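Local structure of probable enoyl-CoA hydratase/isomerase (Pseudomonas aeruginosa PAO1, 5YLO) at residues Ala119-Phe124 / Ser149-Arg154; Leu29-Leu34 / Leu68-Ala73. The protein probably acts as a Delta3,Delta2-enoyl-CoA isomerase of the enoyl-CoA hydratase/isomerase family, with a part in the metabolism of unsaturated fatty acids. All blocks are in the same frame, centred on the assembly; numbering follows the deposited sequence.

Interaction 1. Residues Ala119-Phe124 / Ser149-Arg154; sequences ALCCDF and SWHLPR
H151 and L120 meet because both carry CG anti to their own carbonyl carbon, beside the backbone N (chi1 -76° and -55°), which sends the imidazole out from helix 146-156 toward L120. The two CA atoms lie 6.5 Å apart, and the two side chains run antiparallel alongside one another. CB of L120 comes down on one face of the imidazole, 3.6 Å from H151 CG, and makes a CH-pi contact only 20° off the ring normal. Beyond it, L120 CD1 reaches back to H151 CB at 3.6 Å and to L152 CD2 at 3.9 Å, so one methyl spans two neighbouring residues of the partner helix. The opposite face of the ring is backed from within its own helix by W150, whose CE3 stands 3.7 Å above the plane and toward the rim. Held between leucine and indole, the imidazole has little room to tilt. Near the ring's far side, L120 O lies 3.5 Å from H151 CE1, while C121 SG approaches obliquely and sits 3.5 Å from H151 NE2. W150 is itself steadied by R154: the guanidinium lies flat against the indole, and NH1 donates to W150 O at 2.9 Å. A second subunit backs this side of helix 146-156, with W150 NE1 hydrogen-bonded to R223 O of that subunit and H151 packed on its L225. The contact thus joins helix 114-120 to helix 146-156 within the crotonase-like fold, beside the subunit interface. Its packing is largely apolar yet buries one imidazole nitrogen, NE2, without a clear partner, whereas ND1 makes a weak hydrogen bond to a glycerol, probably from the crystallisation liquor and at most a hint of a pocket.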
ATOM      1  N   ALA A 119      -5.013 -13.332 -13.102  1.00 40.85           N
ATOM      2  CA  ALA A 119      -5.307 -11.943 -13.441  1.00 40.84           C
ATOM      3  C   ALA A 119      -4.463 -10.971 -12.624  1.00 36.67           C
ATOM      4  O   ALA A 119      -4.116  -9.891 -13.113  1.00 36.97           O
ATOM      5  CB  ALA A 119      -6.796 -11.660 -13.239  1.00 37.90           C
ATOM      6  N   LEU A 120      -4.119 -11.336 -11.387  1.00 39.94           N
ATOM      7  CA  LEU A 120      -3.317 -10.461 -10.540  1.00 38.56           C
ATOM      8  C   LEU A 120      -1.884 -10.326 -11.036  1.00 36.89           C
ATOM      9  O   LEU A 120      -1.232  -9.317 -10.742  1.00 49.49           O
ATOM     10  CB  LEU A 120      -3.332 -10.974  -9.101  1.00 42.03           C
ATOM     11  CG  LEU A 120      -4.731 -11.146  -8.510  1.00 44.71           C
ATOM     12  CD1 LEU A 120      -4.672 -11.734  -7.107  1.00 41.55           C
ATOM     13  CD2 LEU A 120      -5.480  -9.820  -8.518  1.00 44.05           C
ATOM     14  N   CYS A 121      -1.384 -11.312 -11.781  1.00 36.28           N
ATOM     15  CA  CYS A 121      -0.057 -11.225 -12.377  1.00 38.90           C
ATOM     16  C   CYS A 121      -0.008 -10.279 -13.566  1.00 38.24           C
ATOM     17  O   CYS A 121       1.088  -9.931 -14.018  1.00 39.30           O
ATOM     18  CB  CYS A 121       0.423 -12.613 -12.807  1.00 38.04           C
ATOM     19  SG  CYS A 121       0.657 -13.781 -11.438  1.00 48.10           S
ATOM     20  N   CYS A 122      -1.159  -9.856 -14.076  1.00 38.25           N
ATOM     21  CA  CYS A 122      -1.180  -8.886 -15.155  1.00 43.95           C
ATOM     22  C   CYS A 122      -1.048  -7.473 -14.596  1.00 39.19           C
ATOM     23  O   CYS A 122      -1.346  -7.205 -13.429  1.00 38.08           O
ATOM     24  CB  CYS A 122      -2.466  -9.020 -15.969  1.00 43.34           C
ATOM     25  SG  CYS A 122      -2.681 -10.639 -16.743  1.00 48.27           S
ATOM     26  N   ASP A 123      -0.581  -6.561 -15.452  1.00 40.58           N
ATOM     27  CA  ASP A 123      -0.394  -5.177 -15.027  1.00 40.89           C
ATOM     28  C   ASP A 123      -1.731  -4.481 -14.813  1.00 40.51           C
ATOM     29  O   ASP A 123      -1.884  -3.696 -13.870  1.00 40.08           O
ATOM     30  CB  ASP A 123       0.445  -4.419 -16.057  1.00 42.93           C
ATOM     31  CG  ASP A 123       1.854  -4.960 -16.167  1.00 51.00           C
ATOM     32  OD1 ASP A 123       2.379  -5.439 -15.140  1.00 63.92           O
ATOM     33  OD2 ASP A 123       2.434  -4.914 -17.273  1.00 56.29           O
ATOM     34  N   PHE A 124      -2.708  -4.757 -15.669  1.00 43.50           N
ATOM     35  CA  PHE A 124      -3.997  -4.093 -15.615  1.00 41.07           C
ATOM     36  C   PHE A 124      -5.109  -5.130 -15.581  1.00 40.47           C
ATOM     37  O   PHE A 124      -4.940  -6.261 -16.043  1.00 48.52           O
ATOM     38  CB  PHE A 124      -4.182  -3.159 -16.813  1.00 42.93           C
ATOM     39  CG  PHE A 124      -3.104  -2.122 -16.940  1.00 44.05           C
ATOM     40  CD1 PHE A 124      -3.182  -0.935 -16.231  1.00 44.34           C
ATOM     41  CD2 PHE A 124      -2.011  -2.333 -17.764  1.00 45.16           C
ATOM     42  CE1 PHE A 124      -2.191   0.022 -16.343  1.00 46.27           C
ATOM     43  CE2 PHE A 124      -1.017  -1.377 -17.881  1.00 46.60           C
ATOM     44  CZ  PHE A 124      -1.109  -0.198 -17.170  1.00 46.89           C
ATOM     45  N   SER A 149      -1.871 -14.630  -1.235  1.00 53.46           N
ATOM     46  CA  SER A 149      -1.296 -14.001  -0.051  1.00 48.48           C
ATOM     47  C   SER A 149      -0.173 -13.034  -0.396  1.00 45.44           C
ATOM     48  O   SER A 149       0.226 -12.234   0.456  1.00 49.41           O
ATOM     49  CB  SER A 149      -0.777 -15.068   0.915  1.00 42.52           C
ATOM     50  OG  SER A 149       0.342 -15.738   0.363  1.00 51.41           O
ATOM     51  N   TRP A 150       0.344 -13.087  -1.621  1.00 33.16           N
ATOM     52  CA  TRP A 150       1.345 -12.124  -2.056  1.00 33.33           C
ATOM     53  C   TRP A 150       0.719 -10.954  -2.800  1.00 33.03           C
ATOM     54  O   TRP A 150       1.079  -9.800  -2.551  1.00 33.19           O
ATOM     55  CB  TRP A 150       2.388 -12.812  -2.941  1.00 34.06           C
ATOM     56  CG  TRP A 150       3.620 -11.982  -3.185  1.00 34.79           C
ATOM     57  CD1 TRP A 150       4.779 -11.998  -2.458  1.00 35.61           C
ATOM     58  CD2 TRP A 150       3.815 -11.019  -4.227  1.00 35.12           C
ATOM     59  NE1 TRP A 150       5.679 -11.103  -2.983  1.00 36.52           N
ATOM     60  CE2 TRP A 150       5.112 -10.490  -4.070  1.00 36.24           C
ATOM     61  CE3 TRP A 150       3.018 -10.552  -5.277  1.00 34.83           C
ATOM     62  CZ2 TRP A 150       5.631  -9.518  -4.924  1.00 37.16           C
ATOM     63  CZ3 TRP A 150       3.534  -9.587  -6.123  1.00 35.63           C
ATOM     64  CH2 TRP A 150       4.829  -9.081  -5.943  1.00 36.81           C
ATOM     65  N   HIS A 151      -0.229 -11.231  -3.697  1.00 37.31           N
ATOM     66  CA  HIS A 151      -0.851 -10.177  -4.492  1.00 35.97           C
ATOM     67  C   HIS A 151      -1.866  -9.379  -3.684  1.00 42.72           C
ATOM     68  O   HIS A 151      -1.815  -8.144  -3.659  1.00 32.84           O
ATOM     69  CB  HIS A 151      -1.531 -10.780  -5.722  1.00 33.66           C
ATOM     70  CG  HIS A 151      -0.581 -11.179  -6.807  1.00 39.12           C
ATOM     71  ND1 HIS A 151       0.128 -10.257  -7.546  1.00 38.82           N
ATOM     72  CD2 HIS A 151      -0.231 -12.395  -7.287  1.00 35.01           C
ATOM     73  CE1 HIS A 151       0.879 -10.887  -8.430  1.00 39.46           C
ATOM     74  NE2 HIS A 151       0.681 -12.186  -8.293  1.00 39.70           N
ATOM     75  N   LEU A 152      -2.794 -10.072  -3.021  1.00 36.01           N
ATOM     76  CA  LEU A 152      -3.955  -9.403  -2.435  1.00 34.85           C
ATOM     77  C   LEU A 152      -3.595  -8.326  -1.419  1.00 32.87           C
ATOM     78  O   LEU A 152      -4.178  -7.229  -1.492  1.00 33.29           O
ATOM     79  CB  LEU A 152      -4.899 -10.447  -1.830  1.00 37.91           C
ATOM     80  CG  LEU A 152      -5.613 -11.359  -2.826  1.00 33.35           C
ATOM     81  CD1 LEU A 152      -6.556 -12.305  -2.099  1.00 34.07           C
ATOM     82  CD2 LEU A 152      -6.361 -10.528  -3.857  1.00 33.65           C
ATOM     83  N   PRO A 153      -2.685  -8.545  -0.462  1.00 35.25           N
ATOM     84  CA  PRO A 153      -2.357  -7.447   0.465  1.00 38.93           C
ATOM     85  C   PRO A 153      -1.719  -6.251  -0.222  1.00 38.03           C
ATOM     86  O   PRO A 153      -1.885  -5.116   0.244  1.00 40.80           O
ATOM     87  CB  PRO A 153      -1.398  -8.106   1.467  1.00 36.59           C
ATOM     88  CG  PRO A 153      -0.808  -9.253   0.720  1.00 40.71           C
ATOM     89  CD  PRO A 153      -1.928  -9.767  -0.135  1.00 40.11           C
ATOM     90  N   ARG A 154      -0.997  -6.473  -1.324  1.00 33.45           N
ATOM     91  CA  ARG A 154      -0.350  -5.369  -2.022  1.00 34.13           C
ATOM     92  C   ARG A 154      -1.352  -4.525  -2.802  1.00 34.43           C
ATOM     93  O   ARG A 154      -1.161  -3.312  -2.942  1.00 36.88           O
ATOM     94  CB  ARG A 154       0.737  -5.910  -2.950  1.00 34.27           C
ATOM     95  CG  ARG A 154       1.969  -6.413  -2.218  1.00 34.58           C
ATOM     96  CD  ARG A 154       2.924  -7.144  -3.144  1.00 34.97           C
ATOM     97  NE  ARG A 154       4.236  -7.294  -2.524  1.00 35.85           N
ATOM     98  CZ  ARG A 154       4.564  -8.270  -1.684  1.00 35.71           C
ATOM     99  NH1 ARG A 154       3.676  -9.203  -1.362  1.00 34.73           N
ATOM    100  NH2 ARG A 154       5.783  -8.313  -1.165  1.00 36.82           N
TER

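Interaction 2. Residues Leu29-Leu34 / Leu68-Ala73; sequences LDIPTL and LAEWAA
D30 and E70 have the nearest CA atoms across this contact, 6.9 Å apart. D30 occupies the N-cap of helix 31-46, and E70 lies in the first turn of helix 68-76, the segment 68-73 being helical throughout. From there the E70 chain runs out with CG anti to the backbone N (chi1 174°) and stays extended beyond CG, which carries the carboxylate to the opening turn of the other helix. OE1 accepts the backbone N of I31 at 3.1 Å in a nearly straight bond, 166° at the hydrogen, through its syn lone pair. The same oxygen takes a hydrogen bond from Y83 OH, so two donors grip it. OE2 turns over the neighbouring carbons, 3.3 Å from D30 CB and 3.7 Å from P32 CD, while I31 CG1 lies against OE1 at 3.4 Å. D30 crosses E70 at about a right angle, and its carboxylate serves its own helix: OD1 receives T33 N at 3.1 Å, as an N-cap residue does. Here the donor comes from the anti side, well out of the carboxylate plane. The two acids come close, D30 OD2 standing 4.2 Å from E70 OE2 with the carboxylate planes 23° apart. R22 offsets this crowding of charge through a salt bridge to D30 OD2. D67, just ahead of helix 68-76, accepts the backbone N of E70 through OD1. Taken together, D30 caps helix 31-46 through T33 N, and E70 accepts a further first-turn N-H, that of I31. This bond, with the one from Y83 OH, ties helix 68-76 to the main body of the chain. The positive end of the helix dipole may favour both carboxylates and ease their mutual repulsion.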
ATOM      1  N   LEU A  29      -7.834 -24.452 -14.911  1.00 61.69           N
ATOM      2  CA  LEU A  29      -6.404 -24.545 -15.184  1.00 67.78           C
ATOM      3  C   LEU A  29      -5.926 -25.983 -14.999  1.00 76.52           C
ATOM      4  O   LEU A  29      -6.069 -26.557 -13.913  1.00 78.65           O
ATOM      5  CB  LEU A  29      -5.628 -23.601 -14.266  1.00 61.44           C
ATOM      6  CG  LEU A  29      -5.839 -22.100 -14.474  1.00 65.02           C
ATOM      7  CD1 LEU A  29      -5.169 -21.280 -13.373  1.00 62.75           C
ATOM      8  CD2 LEU A  29      -5.339 -21.669 -15.844  1.00 59.08           C
ATOM      9  N   ASP A  30      -5.361 -26.562 -16.056  1.00 65.14           N
ATOM     10  CA  ASP A  30      -4.691 -27.848 -15.978  1.00 65.42           C
ATOM     11  C   ASP A  30      -3.304 -27.702 -16.586  1.00 65.21           C
ATOM     12  O   ASP A  30      -2.959 -26.666 -17.163  1.00 62.15           O
ATOM     13  CB  ASP A  30      -5.485 -28.958 -16.680  1.00 74.59           C
ATOM     14  CG  ASP A  30      -5.874 -28.601 -18.104  1.00 86.98           C
ATOM     15  OD1 ASP A  30      -5.389 -27.582 -18.636  1.00 96.90           O
ATOM     16  OD2 ASP A  30      -6.665 -29.361 -18.701  1.00 84.21           O
ATOM     17  N   ILE A  31      -2.496 -28.753 -16.443  1.00 67.20           N
ATOM     18  CA  ILE A  31      -1.111 -28.691 -16.928  1.00 63.69           C
ATOM     19  C   ILE A  31      -1.044 -28.334 -18.406  1.00 66.08           C
ATOM     20  O   ILE A  31      -0.215 -27.482 -18.777  1.00 66.41           O
ATOM     21  CB  ILE A  31      -0.364 -29.982 -16.571  1.00 67.24           C
ATOM     22  CG1 ILE A  31      -0.411 -30.208 -15.060  1.00 72.54           C
ATOM     23  CG2 ILE A  31       1.089 -29.880 -16.989  1.00 66.52           C
ATOM     24  CD1 ILE A  31       0.510 -31.302 -14.550  1.00 70.00           C
ATOM     25  N   PRO A  32      -1.875 -28.893 -19.310  1.00 74.58           N
ATOM     26  CA  PRO A  32      -1.797 -28.444 -20.712  1.00 69.07           C
ATOM     27  C   PRO A  32      -2.049 -26.956 -20.883  1.00 66.62           C
ATOM     28  O   PRO A  32      -1.347 -26.308 -21.667  1.00 75.12           O
ATOM     29  CB  PRO A  32      -2.868 -29.286 -21.407  1.00 70.38           C
ATOM     30  CG  PRO A  32      -2.978 -30.502 -20.592  1.00 71.44           C
ATOM     31  CD  PRO A  32      -2.796 -30.040 -19.170  1.00 75.06           C
ATOM     32  N   THR A  33      -3.037 -26.399 -20.179  1.00 62.76           N
ATOM     33  CA  THR A  33      -3.289 -24.964 -20.262  1.00 60.53           C
ATOM     34  C   THR A  33      -2.131 -24.174 -19.665  1.00 59.09           C
ATOM     35  O   THR A  33      -1.641 -23.213 -20.274  1.00 57.80           O
ATOM     36  CB  THR A  33      -4.596 -24.620 -19.546  1.00 59.56           C
ATOM     37  OG1 THR A  33      -5.577 -25.623 -19.840  1.00 78.95           O
ATOM     38  CG2 THR A  33      -5.120 -23.270 -20.001  1.00 58.32           C
ATOM     39  N   LEU A  34      -1.680 -24.568 -18.470  1.00 61.39           N
ATOM     40  CA  LEU A  34      -0.556 -23.894 -17.830  1.00 56.23           C
ATOM     41  C   LEU A  34       0.649 -23.842 -18.757  1.00 57.18           C
ATOM     42  O   LEU A  34       1.206 -22.770 -19.002  1.00 56.06           O
ATOM     43  CB  LEU A  34      -0.195 -24.594 -16.519  1.00 56.22           C
ATOM     44  CG  LEU A  34      -1.258 -24.615 -15.419  1.00 55.55           C
ATOM     45  CD1 LEU A  34      -0.804 -25.476 -14.248  1.00 56.25           C
ATOM     46  CD2 LEU A  34      -1.590 -23.205 -14.957  1.00 53.37           C
ATOM     47  N   LEU A  68     -10.028 -29.716 -10.960  1.00 88.33           N
ATOM     48  CA  LEU A  68     -10.149 -30.758  -9.947  1.00 90.13           C
ATOM     49  C   LEU A  68     -10.245 -32.144 -10.573  1.00 95.61           C
ATOM     50  O   LEU A  68      -9.799 -33.125  -9.967  1.00103.21           O
ATOM     51  CB  LEU A  68     -11.366 -30.497  -9.057  1.00 90.47           C
ATOM     52  CG  LEU A  68     -11.454 -29.164  -8.303  1.00 95.57           C
ATOM     53  CD1 LEU A  68     -10.086 -28.726  -7.785  1.00 84.87           C
ATOM     54  CD2 LEU A  68     -12.100 -28.072  -9.156  1.00106.30           C
ATOM     55  N   ALA A  69     -10.813 -32.246 -11.777  1.00 80.89           N
ATOM     56  CA  ALA A  69     -10.925 -33.543 -12.438  1.00 85.60           C
ATOM     57  C   ALA A  69      -9.549 -34.111 -12.766  1.00 85.89           C
ATOM     58  O   ALA A  69      -9.291 -35.303 -12.560  1.00 89.69           O
ATOM     59  CB  ALA A  69     -11.773 -33.415 -13.704  1.00 87.40           C
ATOM     60  N   GLU A  70      -8.651 -33.268 -13.282  1.00 82.32           N
ATOM     61  CA  GLU A  70      -7.290 -33.717 -13.555  1.00 82.71           C
ATOM     62  C   GLU A  70      -6.578 -34.122 -12.273  1.00 82.79           C
ATOM     63  O   GLU A  70      -5.863 -35.132 -12.239  1.00 85.88           O
ATOM     64  CB  GLU A  70      -6.507 -32.621 -14.272  1.00 78.96           C
ATOM     65  CG  GLU A  70      -5.044 -32.958 -14.471  1.00 79.36           C
ATOM     66  CD  GLU A  70      -4.323 -31.934 -15.315  1.00 81.92           C
ATOM     67  OE1 GLU A  70      -3.742 -30.987 -14.744  1.00 72.90           O
ATOM     68  OE2 GLU A  70      -4.348 -32.071 -16.555  1.00 99.71           O
ATOM     69  N   TRP A  71      -6.756 -33.340 -11.206  1.00 80.64           N
ATOM     70  CA  TRP A  71      -6.185 -33.707  -9.916  1.00 83.17           C
ATOM     71  C   TRP A  71      -6.785 -35.006  -9.397  1.00 87.90           C
ATOM     72  O   TRP A  71      -6.089 -35.812  -8.770  1.00 90.89           O
ATOM     73  CB  TRP A  71      -6.405 -32.579  -8.909  1.00 89.41           C
ATOM     74  CG  TRP A  71      -6.008 -32.944  -7.515  1.00100.01           C
ATOM     75  CD1 TRP A  71      -4.761 -32.862  -6.972  1.00104.43           C
ATOM     76  CD2 TRP A  71      -6.864 -33.453  -6.484  1.00103.09           C
ATOM     77  NE1 TRP A  71      -4.784 -33.286  -5.666  1.00105.66           N
ATOM     78  CE2 TRP A  71      -6.063 -33.655  -5.341  1.00104.15           C
ATOM     79  CE3 TRP A  71      -8.226 -33.758  -6.415  1.00106.63           C
ATOM     80  CZ2 TRP A  71      -6.580 -34.146  -4.144  1.00105.58           C
ATOM     81  CZ3 TRP A  71      -8.738 -34.246  -5.224  1.00109.58           C
ATOM     82  CH2 TRP A  71      -7.917 -34.434  -4.106  1.00112.59           C
ATOM     83  N   ALA A  72      -8.080 -35.224  -9.643  1.00 95.52           N
ATOM     84  CA  ALA A  72      -8.722 -36.448  -9.176  1.00 92.15           C
ATOM     85  C   ALA A  72      -8.130 -37.674  -9.856  1.00 96.27           C
ATOM     86  O   ALA A  72      -7.878 -38.692  -9.202  1.00100.22           O
ATOM     87  CB  ALA A  72     -10.230 -36.377  -9.414  1.00 93.50           C
ATOM     88  N   ALA A  73      -7.890 -37.593 -11.167  1.00 96.20           N
ATOM     89  CA  ALA A  73      -7.330 -38.728 -11.894  1.00102.62           C
ATOM     90  C   ALA A  73      -5.957 -39.110 -11.355  1.00110.05           C
ATOM     91  O   ALA A  73      -5.653 -40.299 -11.195  1.00112.32           O
ATOM     92  CB  ALA A  73      -7.256 -38.410 -13.387  1.00100.44           C
TER

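In the fold
The centres of interactions 1 and 2 are about 23 Å apart, and their nearest atoms, about 8 Å apart, do not touch. Helix 85-97 lies between them: L34 of interaction 2 packs on A88, A89 and L92, and C121 of interaction 1 on M93, L96 and H97. The centre of interaction 1 is about 8 Å from that of the chain and adjoins both other subunits; that of interaction 2 is about 17 Å out and touches neither. In crotonase-fold relatives, the loop of G65 and D67, which pair with L29, and the N-terminal end of helix 114-120 each supply an oxyanion-hole N-H, so both contacts probably adjoin elements of the acyl-CoA site.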